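Chitinase (Paenibacillus sp. FPU-7, PDB 5GZT) probably catalyses the random endo-hydrolysis of N-acetyl-beta-D-glucosaminide (1->4)-beta-linkages in chitin and chitodextrins. Local coordinates at residues Val2-Ser7 against Val21-Lys26; Val34-Ser39 against Glu53-Lys58; Gly91-Leu96 against Val113-Leu118. All coordinates share one frame; numbering follows the deposited sequence.

Interaction 1 of 3, residues Val2-Ser7 against Val21-Lys26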
ATOM      1  N   VAL B   2      76.388  -5.229  -5.053  1.00 66.45           N
ATOM      2  CA  VAL B   2      76.117  -3.893  -5.528  1.00 59.03           C
ATOM      3  C   VAL B   2      74.901  -3.332  -4.816  1.00 59.84           C
ATOM      4  O   VAL B   2      73.802  -3.897  -4.868  1.00 55.26           O
ATOM      5  CB  VAL B   2      75.899  -3.894  -7.054  1.00 56.03           C
ATOM      6  CG1 VAL B   2      75.757  -2.468  -7.559  1.00 55.14           C
ATOM      7  CG2 VAL B   2      77.017  -4.671  -7.765  1.00 53.43           C
ATOM      8  N   HIS B   3      75.111  -2.212  -4.141  1.00 62.02           N
ATOM      9  CA  HIS B   3      74.082  -1.558  -3.357  1.00 66.00           C
ATOM     10  C   HIS B   3      73.693  -0.304  -4.130  1.00 71.17           C
ATOM     11  O   HIS B   3      74.549   0.390  -4.670  1.00 76.31           O
ATOM     12  CB  HIS B   3      74.592  -1.238  -1.943  1.00 63.82           C
ATOM     13  CG  HIS B   3      75.070  -2.438  -1.200  1.00 59.47           C
ATOM     14  ND1 HIS B   3      74.329  -3.019  -0.186  1.00 51.56           N
ATOM     15  CD2 HIS B   3      76.193  -3.192  -1.343  1.00 60.62           C
ATOM     16  CE1 HIS B   3      74.989  -4.074   0.270  1.00 55.60           C
ATOM     17  NE2 HIS B   3      76.114  -4.212  -0.422  1.00 54.60           N
ATOM     18  N   MET B   4      72.389  -0.060  -4.211  1.00 72.34           N
ATOM     19  CA  MET B   4      71.812   1.039  -4.951  1.00 71.26           C
ATOM     20  C   MET B   4      70.985   1.740  -3.889  1.00 80.55           C
ATOM     21  O   MET B   4      69.804   1.410  -3.654  1.00 75.96           O
ATOM     22  CB  MET B   4      70.983   0.536  -6.155  1.00 69.71           C
ATOM     23  CG  MET B   4      71.832  -0.091  -7.274  1.00 64.95           C
ATOM     24  SD  MET B   4      70.882  -0.799  -8.658  1.00 66.65           S
ATOM     25  CE  MET B   4      72.127  -1.600  -9.679  1.00 57.42           C
ATOM     26  N   ASN B   5      71.669   2.656  -3.195  1.00 83.60           N
ATOM     27  CA  ASN B   5      71.110   3.382  -2.058  1.00 86.43           C
ATOM     28  C   ASN B   5      70.554   4.702  -2.549  1.00 78.39           C
ATOM     29  O   ASN B   5      71.158   5.323  -3.414  1.00 66.44           O
ATOM     30  CB  ASN B   5      72.177   3.609  -0.988  1.00 90.33           C
ATOM     31  CG  ASN B   5      72.490   2.351  -0.216  1.00 91.88           C
ATOM     32  OD1 ASN B   5      72.574   2.378   1.003  1.00104.91           O
ATOM     33  ND2 ASN B   5      72.644   1.241  -0.919  1.00 90.90           N
ATOM     34  N   ASP B   6      69.389   5.084  -2.009  1.00 82.63           N
ATOM     35  CA  ASP B   6      68.536   6.209  -2.489  1.00 82.89           C
ATOM     36  C   ASP B   6      68.912   6.739  -3.883  1.00 78.64           C
ATOM     37  O   ASP B   6      68.951   7.945  -4.085  1.00 83.15           O
ATOM     38  CB  ASP B   6      68.490   7.361  -1.454  1.00 79.30           C
ATOM     39  CG  ASP B   6      68.578   6.868  -0.020  1.00 76.03           C
ATOM     40  OD1 ASP B   6      69.668   6.349   0.298  1.00 88.37           O
ATOM     41  OD2 ASP B   6      67.598   6.985   0.773  1.00 61.08           O
ATOM     42  N   SER B   7      69.167   5.823  -4.829  1.00 72.90           N
ATOM     43  CA  SER B   7      69.738   6.137  -6.153  1.00 74.93           C
ATOM     44  C   SER B   7      68.628   6.153  -7.203  1.00 84.56           C
ATOM     45  O   SER B   7      67.447   5.939  -6.892  1.00 88.17           O
ATOM     46  CB  SER B   7      70.787   5.088  -6.583  1.00 71.45           C
ATOM     47  OG  SER B   7      72.108   5.486  -6.309  1.00 72.72           O
ATOM     48  N   VAL B  21      75.812 -12.147  -8.858  1.00 53.25           N
ATOM     49  CA  VAL B  21      75.881 -10.860  -8.223  1.00 57.30           C
ATOM     50  C   VAL B  21      74.620 -10.657  -7.421  1.00 55.70           C
ATOM     51  O   VAL B  21      73.509 -10.852  -7.954  1.00 53.07           O
ATOM     52  CB  VAL B  21      75.882  -9.682  -9.246  1.00 63.31           C
ATOM     53  CG1 VAL B  21      75.851  -8.335  -8.522  1.00 64.56           C
ATOM     54  CG2 VAL B  21      77.088  -9.772 -10.148  1.00 77.04           C
ATOM     55  N   ARG B  22      74.767 -10.197  -6.179  1.00 50.04           N
ATOM     56  CA  ARG B  22      73.619  -9.678  -5.430  1.00 53.65           C
ATOM     57  C   ARG B  22      73.478  -8.173  -5.715  1.00 53.43           C
ATOM     58  O   ARG B  22      74.453  -7.441  -5.652  1.00 57.57           O
ATOM     59  CB  ARG B  22      73.765 -10.003  -3.944  1.00 54.10           C
ATOM     60  CG  ARG B  22      72.602  -9.609  -3.063  1.00 57.89           C
ATOM     61  CD  ARG B  22      72.794 -10.187  -1.665  1.00 62.40           C
ATOM     62  NE  ARG B  22      73.844  -9.429  -0.955  1.00 63.31           N
ATOM     63  CZ  ARG B  22      73.634  -8.403  -0.124  1.00 62.77           C
ATOM     64  NH1 ARG B  22      72.397  -7.978   0.172  1.00 73.38           N
ATOM     65  NH2 ARG B  22      74.673  -7.795   0.421  1.00 60.35           N
ATOM     66  N   ILE B  23      72.278  -7.728  -6.087  1.00 49.47           N
ATOM     67  CA  ILE B  23      72.008  -6.329  -6.343  1.00 47.41           C
ATOM     68  C   ILE B  23      70.945  -5.903  -5.386  1.00 50.51           C
ATOM     69  O   ILE B  23      69.890  -6.501  -5.349  1.00 55.46           O
ATOM     70  CB  ILE B  23      71.549  -6.049  -7.808  1.00 48.69           C
ATOM     71  CG1 ILE B  23      72.619  -6.524  -8.786  1.00 46.46           C
ATOM     72  CG2 ILE B  23      71.253  -4.558  -8.011  1.00 47.87           C
ATOM     73  CD1 ILE B  23      72.268  -6.380 -10.265  1.00 47.81           C
ATOM     74  N   VAL B  24      71.216  -4.844  -4.621  1.00 48.36           N
ATOM     75  CA  VAL B  24      70.325  -4.427  -3.602  1.00 48.47           C
ATOM     76  C   VAL B  24      69.841  -3.026  -3.910  1.00 55.15           C
ATOM     77  O   VAL B  24      70.564  -2.256  -4.521  1.00 59.91           O
ATOM     78  CB  VAL B  24      70.992  -4.480  -2.204  1.00 45.87           C
ATOM     79  CG1 VAL B  24      69.928  -4.357  -1.126  1.00 46.89           C
ATOM     80  CG2 VAL B  24      71.751  -5.773  -2.030  1.00 49.75           C
ATOM     81  N   ALA B  25      68.614  -2.725  -3.491  1.00 48.00           N
ATOM     82  CA  ALA B  25      68.017  -1.438  -3.642  1.00 50.36           C
ATOM     83  C   ALA B  25      67.539  -0.989  -2.258  1.00 60.35           C
ATOM     84  O   ALA B  25      66.655  -1.681  -1.625  1.00 52.42           O
ATOM     85  CB  ALA B  25      66.838  -1.525  -4.614  1.00 50.08           C
ATOM     86  N   LYS B  26      68.101   0.164  -1.806  1.00 62.55           N
ATOM     87  CA  LYS B  26      67.884   0.690  -0.450  1.00 66.72           C
ATOM     88  C   LYS B  26      67.236   2.090  -0.387  1.00 63.09           C
ATOM     89  O   LYS B  26      67.589   3.010  -1.119  1.00 61.40           O
ATOM     90  CB  LYS B  26      69.202   0.663   0.341  1.00 77.60           C
ATOM     91  CG  LYS B  26      69.024   0.359   1.828  1.00 83.70           C
ATOM     92  CD  LYS B  26      70.158   0.906   2.692  1.00 89.81           C
ATOM     93  CE  LYS B  26      70.026   2.416   2.920  1.00 95.80           C
ATOM     94  NZ  LYS B  26      71.056   2.952   3.856  1.00 96.36           N
TER
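Strands 2-5 and 21-26 are neighbouring parallel strands of successive coils at the N-terminal end of a parallel beta-helix, pairing V2 with I23, H3 with V24, M4 with A25 and N5 with K26. V2 N reaches R22 O at 3.0 Å in a nearly straight bond (178°), V24 N returns to V2 O, and K26 N meets M4 O; the bonds from M4 N to V24 O and from D6 N to K26 O are weak. M4, its chain extended beyond CG, brings CE to 3.5 Å from I23 CG2, and V2 CG2 meets V21 CG1 at 3.9 Å. On the face carrying H3 and V24, H3 CE1 comes within 3.7 Å of R22 NH2, ring and guanidinium planes 82° apart; R22 is held by E43 and by the backbone of a neighbouring chain. With CG anti to its carbonyl carbon (chi1 -75°), N5 lays its amide across the K26 chain, OD1 3.2 Å from K26 CE and 3.3 Å from K26 NZ. An alanine in place of N5 would lose this amide and is likely to leave the K26 methylenes freer to turn. V2 to N5 also pair with a parallel strand of that neighbouring chain, so strand 2-5 carries the sheet across the interface; V2, M4, I23 and A25 form an apolar face, while H3, N5 and K26 gather with V24 on the other.

Interaction 2 of 3, residues Val34-Ser39 against Glu53-Lys58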
ATOM      1  N   VAL B  34      65.099  -4.675 -15.201  1.00 50.16           N
ATOM      2  CA  VAL B  34      66.254  -5.581 -15.113  1.00 46.45           C
ATOM      3  C   VAL B  34      66.187  -6.731 -16.139  1.00 44.55           C
ATOM      4  O   VAL B  34      65.264  -7.563 -16.101  1.00 53.47           O
ATOM      5  CB  VAL B  34      66.354  -6.204 -13.687  1.00 43.01           C
ATOM      6  CG1 VAL B  34      67.653  -6.985 -13.532  1.00 40.71           C
ATOM      7  CG2 VAL B  34      66.161  -5.153 -12.595  1.00 47.76           C
ATOM      8  N   ILE B  35      67.176  -6.842 -17.012  1.00 40.12           N
ATOM      9  CA  ILE B  35      67.204  -7.858 -18.039  1.00 41.19           C
ATOM     10  C   ILE B  35      68.269  -8.798 -17.612  1.00 42.61           C
ATOM     11  O   ILE B  35      69.434  -8.393 -17.500  1.00 44.17           O
ATOM     12  CB  ILE B  35      67.610  -7.293 -19.460  1.00 51.26           C
ATOM     13  CG1 ILE B  35      66.518  -6.420 -20.059  1.00 54.11           C
ATOM     14  CG2 ILE B  35      67.914  -8.420 -20.430  1.00 47.84           C
ATOM     15  CD1 ILE B  35      66.549  -5.014 -19.528  1.00 60.37           C
ATOM     16  N   ILE B  36      67.905 -10.063 -17.457  1.00 48.27           N
ATOM     17  CA  ILE B  36      68.778 -11.077 -16.893  1.00 46.83           C
ATOM     18  C   ILE B  36      69.292 -12.034 -17.944  1.00 49.23           C
ATOM     19  O   ILE B  36      68.527 -12.828 -18.548  1.00 41.75           O
ATOM     20  CB  ILE B  36      68.104 -11.842 -15.712  1.00 43.82           C
ATOM     21  CG1 ILE B  36      67.676 -10.824 -14.648  1.00 41.10           C
ATOM     22  CG2 ILE B  36      69.049 -12.875 -15.157  1.00 39.78           C
ATOM     23  CD1 ILE B  36      67.113 -11.408 -13.377  1.00 41.34           C
ATOM     24  N   ALA B  37      70.618 -11.972 -18.127  1.00 50.94           N
ATOM     25  CA  ALA B  37      71.366 -12.898 -18.968  1.00 54.41           C
ATOM     26  C   ALA B  37      72.472 -13.540 -18.143  1.00 56.96           C
ATOM     27  O   ALA B  37      73.444 -14.065 -18.699  1.00 52.23           O
ATOM     28  CB  ALA B  37      71.964 -12.164 -20.173  1.00 56.18           C
ATOM     29  N   GLY B  38      72.343 -13.481 -16.822  1.00 52.94           N
ATOM     30  CA  GLY B  38      73.212 -14.261 -15.978  1.00 49.76           C
ATOM     31  C   GLY B  38      72.689 -14.437 -14.576  1.00 46.68           C
ATOM     32  O   GLY B  38      71.537 -14.145 -14.286  1.00 43.88           O
ATOM     33  N   SER B  39      73.580 -14.928 -13.723  1.00 44.78           N
ATOM     34  CA  SER B  39      73.296 -15.256 -12.363  1.00 46.25           C
ATOM     35  C   SER B  39      73.266 -14.000 -11.527  1.00 49.05           C
ATOM     36  O   SER B  39      74.128 -13.101 -11.665  1.00 51.24           O
ATOM     37  CB  SER B  39      74.306 -16.258 -11.850  1.00 50.11           C
ATOM     38  OG  SER B  39      74.183 -17.438 -12.626  1.00 47.01           O
ATOM     39  N   GLU B  53      61.111  -3.012 -10.708  1.00 46.86           N
ATOM     40  CA  GLU B  53      59.737  -3.245 -11.209  1.00 46.64           C
ATOM     41  C   GLU B  53      59.646  -4.419 -12.181  1.00 44.66           C
ATOM     42  O   GLU B  53      59.244  -5.513 -11.773  1.00 39.61           O
ATOM     43  CB  GLU B  53      59.129  -1.937 -11.732  1.00 48.79           C
ATOM     44  CG  GLU B  53      58.703  -1.034 -10.571  1.00 48.76           C
ATOM     45  CD  GLU B  53      57.964   0.199 -10.996  1.00 46.66           C
ATOM     46  OE1 GLU B  53      58.498   0.899 -11.853  1.00 41.63           O
ATOM     47  OE2 GLU B  53      56.888   0.461 -10.440  1.00 47.70           O
ATOM     48  N   LYS B  54      60.023  -4.198 -13.428  1.00 43.52           N
ATOM     49  CA  LYS B  54      59.986  -5.218 -14.433  1.00 44.32           C
ATOM     50  C   LYS B  54      61.320  -5.998 -14.458  1.00 45.39           C
ATOM     51  O   LYS B  54      62.437  -5.436 -14.353  1.00 48.15           O
ATOM     52  CB  LYS B  54      59.606  -4.618 -15.814  1.00 50.74           C
ATOM     53  CG  LYS B  54      59.523  -5.644 -16.975  1.00 54.22           C
ATOM     54  CD  LYS B  54      58.828  -5.135 -18.258  1.00 62.55           C
ATOM     55  CE  LYS B  54      59.292  -5.866 -19.541  1.00 62.75           C
ATOM     56  NZ  LYS B  54      58.855  -7.281 -19.686  1.00 64.09           N
ATOM     57  N   VAL B  55      61.189  -7.314 -14.603  1.00 37.35           N
ATOM     58  CA  VAL B  55      62.310  -8.199 -14.695  1.00 37.37           C
ATOM     59  C   VAL B  55      62.027  -9.210 -15.793  1.00 37.90           C
ATOM     60  O   VAL B  55      60.905  -9.755 -15.836  1.00 38.61           O
ATOM     61  CB  VAL B  55      62.499  -8.970 -13.352  1.00 36.22           C
ATOM     62  CG1 VAL B  55      63.700  -9.877 -13.435  1.00 34.89           C
ATOM     63  CG2 VAL B  55      62.608  -8.019 -12.171  1.00 40.53           C
ATOM     64  N   VAL B  56      63.034  -9.512 -16.615  1.00 36.10           N
ATOM     65  CA  VAL B  56      62.896 -10.441 -17.721  1.00 35.10           C
ATOM     66  C   VAL B  56      64.109 -11.301 -17.689  1.00 35.74           C
ATOM     67  O   VAL B  56      65.203 -10.749 -17.670  1.00 43.21           O
ATOM     68  CB  VAL B  56      62.929  -9.745 -19.150  1.00 41.79           C
ATOM     69  CG1 VAL B  56      62.631 -10.779 -20.248  1.00 42.43           C
ATOM     70  CG2 VAL B  56      61.992  -8.560 -19.253  1.00 45.60           C
ATOM     71  N   LEU B  57      63.946 -12.628 -17.754  1.00 32.24           N
ATOM     72  CA  LEU B  57      65.029 -13.580 -17.914  1.00 32.64           C
ATOM     73  C   LEU B  57      65.068 -13.843 -19.402  1.00 39.85           C
ATOM     74  O   LEU B  57      64.078 -14.372 -19.949  1.00 34.74           O
ATOM     75  CB  LEU B  57      64.761 -14.901 -17.137  1.00 32.18           C
ATOM     76  CG  LEU B  57      64.939 -14.752 -15.607  1.00 33.49           C
ATOM     77  CD1 LEU B  57      63.994 -13.715 -15.060  1.00 32.38           C
ATOM     78  CD2 LEU B  57      64.777 -16.089 -14.927  1.00 37.31           C
ATOM     79  N   LYS B  58      66.142 -13.440 -20.076  1.00 43.43           N
ATOM     80  CA  LYS B  58      66.173 -13.482 -21.573  1.00 46.62           C
ATOM     81  C   LYS B  58      66.779 -14.730 -22.072  1.00 43.70           C
ATOM     82  O   LYS B  58      67.354 -15.510 -21.274  1.00 41.05           O
ATOM     83  CB  LYS B  58      66.930 -12.311 -22.144  1.00 56.51           C
ATOM     84  CG  LYS B  58      66.175 -11.003 -22.045  1.00 58.82           C
ATOM     85  CD  LYS B  58      65.638 -10.577 -23.391  1.00 57.81           C
ATOM     86  CE  LYS B  58      64.950  -9.254 -23.241  1.00 56.67           C
ATOM     87  NZ  LYS B  58      64.105  -8.998 -24.412  1.00 50.95           N
TER
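V56 O accepts the shortest bond of this contact, from I36 N at 2.8 Å (161°), and the CA-H of I35 also comes up to the same oxygen. V34 O is approached in a similar way, by V56 N at 3.0 Å and by the CA-H of V55, with V55 CA 3.3 Å from V34 O. The parallel ladder is completed at its ends by V34 N on K54 O, at 2.9 Å, and by K58 N on I36 O, also at 2.9 Å. On the face bearing V34 and I36 the packing is wholly apolar. I36 sets CG1 anti to its carbonyl carbon (chi1 -57°), which carries CD1 across to V55 CG1 at 3.7 Å, with L57 CD1 a looser 4.2 Å from the same I36 methyl. L42 lies against both V34 and V55 on this side, and F52 and F73 add aromatic cover. On the opposite face I35 CG2 rests on the aliphatic part of K58, 3.5 Å from its CG. The two adjacent coils of the beta-helix are therefore joined by backbone bonds through the sheet and by branched aliphatic side chains stacked inside, while the lysine methylenes shield an isoleucine that is only partly buried.

Interaction 3 of 3, residues Gly91-Leu96 against Val113-Leu118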
ATOM      1  N   GLY B  91      58.534 -11.595  -0.892  1.00 32.08           N
ATOM      2  CA  GLY B  91      57.882 -10.413  -1.423  1.00 39.08           C
ATOM      3  C   GLY B  91      56.757 -10.811  -2.362  1.00 36.28           C
ATOM      4  O   GLY B  91      56.074 -11.817  -2.117  1.00 30.28           O
ATOM      5  N   THR B  92      56.574 -10.003  -3.409  1.00 33.97           N
ATOM      6  CA  THR B  92      55.352 -10.019  -4.226  1.00 31.83           C
ATOM      7  C   THR B  92      55.705  -9.829  -5.702  1.00 31.04           C
ATOM      8  O   THR B  92      56.703  -9.231  -6.042  1.00 29.59           O
ATOM      9  CB  THR B  92      54.369  -8.911  -3.836  1.00 34.53           C
ATOM     10  OG1 THR B  92      55.069  -7.650  -3.905  1.00 31.42           O
ATOM     11  CG2 THR B  92      53.735  -9.168  -2.477  1.00 36.91           C
ATOM     12  N   ILE B  93      54.886 -10.420  -6.572  1.00 35.35           N
ATOM     13  CA  ILE B  93      55.009 -10.269  -8.033  1.00 32.09           C
ATOM     14  C   ILE B  93      53.583 -10.105  -8.525  1.00 31.06           C
ATOM     15  O   ILE B  93      52.697 -10.919  -8.222  1.00 29.76           O
ATOM     16  CB  ILE B  93      55.675 -11.441  -8.761  1.00 30.42           C
ATOM     17  CG1 ILE B  93      57.152 -11.611  -8.387  1.00 30.79           C
ATOM     18  CG2 ILE B  93      55.639 -11.195 -10.250  1.00 31.06           C
ATOM     19  CD1 ILE B  93      57.735 -12.971  -8.783  1.00 30.55           C
ATOM     20  N   GLU B  94      53.327  -9.033  -9.251  1.00 29.64           N
ATOM     21  CA  GLU B  94      51.931  -8.839  -9.817  1.00 30.43           C
ATOM     22  C   GLU B  94      51.621  -9.873 -10.888  1.00 24.45           C
ATOM     23  O   GLU B  94      50.612 -10.541 -10.855  1.00 26.13           O
ATOM     24  CB  GLU B  94      51.740  -7.423 -10.386  1.00 36.66           C
ATOM     25  CG  GLU B  94      51.367  -6.348  -9.359  1.00 45.72           C
ATOM     26  CD  GLU B  94      51.665  -4.890  -9.827  1.00 52.67           C
ATOM     27  OE1 GLU B  94      51.862  -4.619 -11.034  1.00 62.88           O
ATOM     28  OE2 GLU B  94      51.709  -4.000  -8.956  1.00 56.51           O
ATOM     29  N   ARG B  95      52.501 -10.011 -11.831  1.00 26.81           N
ATOM     30  CA  ARG B  95      52.232 -10.906 -12.934  0.50 27.44           C
ATOM     31  C   ARG B  95      53.524 -11.617 -13.268  1.00 26.66           C
ATOM     32  O   ARG B  95      54.528 -11.019 -13.650  1.00 27.20           O
ATOM     33  CB  ARG B  95      51.594 -10.147 -14.134  0.50 25.81           C
ATOM     34  CG  ARG B  95      50.199  -9.535 -13.840  0.50 25.14           C
ATOM     35  CD  ARG B  95      49.720  -8.404 -14.806  0.50 24.21           C
ATOM     36  NE  ARG B  95      50.775  -7.403 -14.994  0.50 24.65           N
ATOM     37  CZ  ARG B  95      50.971  -6.308 -14.233  0.50 23.47           C
ATOM     38  NH1 ARG B  95      50.186  -5.978 -13.233  0.50 23.45           N
ATOM     39  NH2 ARG B  95      51.986  -5.546 -14.481  0.50 23.53           N
ATOM     40  N   LEU B  96      53.485 -12.921 -13.119  1.00 27.20           N
ATOM     41  CA  LEU B  96      54.662 -13.696 -13.450  1.00 26.48           C
ATOM     42  C   LEU B  96      54.239 -14.506 -14.634  1.00 24.36           C
ATOM     43  O   LEU B  96      53.194 -15.178 -14.574  1.00 23.21           O
ATOM     44  CB  LEU B  96      55.028 -14.611 -12.274  1.00 27.77           C
ATOM     45  CG  LEU B  96      56.109 -15.682 -12.371  1.00 30.96           C
ATOM     46  CD1 LEU B  96      57.386 -15.294 -13.028  1.00 34.52           C
ATOM     47  CD2 LEU B  96      56.432 -16.166 -10.937  1.00 32.29           C
ATOM     48  N   VAL B 113      55.944 -15.677  -0.120  1.00 25.94           N
ATOM     49  CA  VAL B 113      55.831 -14.993  -1.396  1.00 28.50           C
ATOM     50  C   VAL B 113      54.399 -15.010  -1.853  1.00 25.53           C
ATOM     51  O   VAL B 113      53.715 -15.933  -1.537  1.00 27.33           O
ATOM     52  CB  VAL B 113      56.786 -15.616  -2.447  1.00 26.56           C
ATOM     53  CG1 VAL B 113      56.525 -15.094  -3.839  1.00 26.19           C
ATOM     54  CG2 VAL B 113      58.216 -15.330  -2.037  1.00 25.76           C
ATOM     55  N   LYS B 114      53.933 -13.924  -2.479  1.00 27.05           N
ATOM     56  CA  LYS B 114      52.611 -13.893  -3.127  0.50 31.52           C
ATOM     57  C   LYS B 114      52.723 -13.421  -4.607  1.00 34.27           C
ATOM     58  O   LYS B 114      53.161 -12.247  -4.887  1.00 26.93           O
ATOM     59  CB  LYS B 114      51.655 -13.015  -2.329  0.50 34.18           C
ATOM     60  CG  LYS B 114      51.440 -13.507  -0.897  0.50 36.01           C
ATOM     61  CD  LYS B 114      50.392 -12.642  -0.191  0.50 37.68           C
ATOM     62  CE  LYS B 114      50.999 -11.344   0.304  0.50 38.47           C
ATOM     63  NZ  LYS B 114      50.102 -10.198  -0.012  0.50 39.45           N
ATOM     64  N   VAL B 115      52.364 -14.334  -5.539  1.00 31.52           N
ATOM     65  CA  VAL B 115      52.256 -13.992  -6.943  1.00 28.37           C
ATOM     66  C   VAL B 115      50.751 -13.775  -7.182  1.00 29.58           C
ATOM     67  O   VAL B 115      49.924 -14.668  -6.909  1.00 24.91           O
ATOM     68  CB  VAL B 115      52.873 -15.091  -7.802  1.00 30.25           C
ATOM     69  CG1 VAL B 115      52.794 -14.719  -9.295  1.00 28.81           C
ATOM     70  CG2 VAL B 115      54.356 -15.308  -7.407  1.00 31.00           C
ATOM     71  N   THR B 116      50.341 -12.551  -7.558  1.00 27.98           N
ATOM     72  CA  THR B 116      48.877 -12.346  -7.744  1.00 25.85           C
ATOM     73  C   THR B 116      48.337 -13.149  -8.986  1.00 21.32           C
ATOM     74  O   THR B 116      47.272 -13.787  -8.926  1.00 22.50           O
ATOM     75  CB  THR B 116      48.583 -10.863  -8.016  1.00 31.12           C
ATOM     76  OG1 THR B 116      49.103 -10.091  -6.959  1.00 31.44           O
ATOM     77  CG2 THR B 116      47.054 -10.592  -8.147  1.00 34.29           C
ATOM     78  N   THR B 117      49.067 -13.034 -10.096  1.00 23.04           N
ATOM     79  CA  THR B 117      48.758 -13.740 -11.362  1.00 25.47           C
ATOM     80  C   THR B 117      49.950 -14.462 -11.925  1.00 21.97           C
ATOM     81  O   THR B 117      51.017 -13.878 -12.164  1.00 24.67           O
ATOM     82  CB  THR B 117      48.137 -12.749 -12.393  1.00 26.24           C
ATOM     83  OG1 THR B 117      46.978 -12.207 -11.768  1.00 26.54           O
ATOM     84  CG2 THR B 117      47.699 -13.484 -13.692  1.00 26.54           C
ATOM     85  N   LEU B 118      49.784 -15.769 -12.107  1.00 22.25           N
ATOM     86  CA  LEU B 118      50.816 -16.565 -12.729  1.00 22.22           C
ATOM     87  C   LEU B 118      50.242 -17.118 -14.072  1.00 22.81           C
ATOM     88  O   LEU B 118      49.248 -17.846 -14.059  1.00 23.98           O
ATOM     89  CB  LEU B 118      51.266 -17.728 -11.810  1.00 22.78           C
ATOM     90  CG  LEU B 118      52.207 -18.722 -12.419  1.00 21.98           C
ATOM     91  CD1 LEU B 118      53.610 -18.221 -12.722  1.00 25.10           C
ATOM     92  CD2 LEU B 118      52.280 -19.998 -11.619  1.00 27.55           C
TER
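Segments 91-96 and 113-118 run parallel and turn a corner together at E94 and T116, both dipping into near-helical backbone angles, so that T92 pairs with K114 and I93 with V115 before the bend, and R95 with T117 and L96 with L118 after it. The bonds follow the chain round: K114 N to G91 O, T116 N to I93 O, T117 N to E94 O at 3.0 Å and L96 N to T117 O at 2.8 Å. At G91, with its positive phi (102°), a CB would press on the preceding carbonyl oxygen. L96 and L118 share one first torsion, CG anti to N (chi1 172° in each), and lie alongside each other pointing the same way, L96 CG 3.6 Å from L118 CD1. V115 crosses from the other side of the corner, its CG1 3.7 Å from L96 CB, and its CG2 packs on I93 CB at 4.3 Å. L86, I107 and L109 continue this interior. On the outer face T92 OG1 is hydrogen-bonded to S72 OG, a residue of the sodium site, and T116 CB sits 3.5 Å from E94 O. The bend thus keeps its backbone bonds from coil to coil, with I93, L96, V115 and L118 filling the inside and T92, R95, K114 and T117 on the outer face.

Overall arrangement
All three contacts join successive coils of one parallel beta-helix, but on different parts of its wall. Interaction 1 belongs to the sheet that begins with strand 2-5, whereas interactions 2 and 3 reach a second sheet, their centres about 16 Å apart. Interactions 1 and 2 are mostly buried; interaction 3, at a corner, has E94, R95, K114 and T116 exposed. The backbone ladder is common to all, and the apolar interior varies: methionine with valine and isoleucine in interaction 1; valine, isoleucine and leucine in both interactions 2 and 3, with two leucines side by side in interaction 3. In interaction 1 alone does another protein chain touch the segments, giving H3 and R22 polar partners, while N5 lies against K26 within this one.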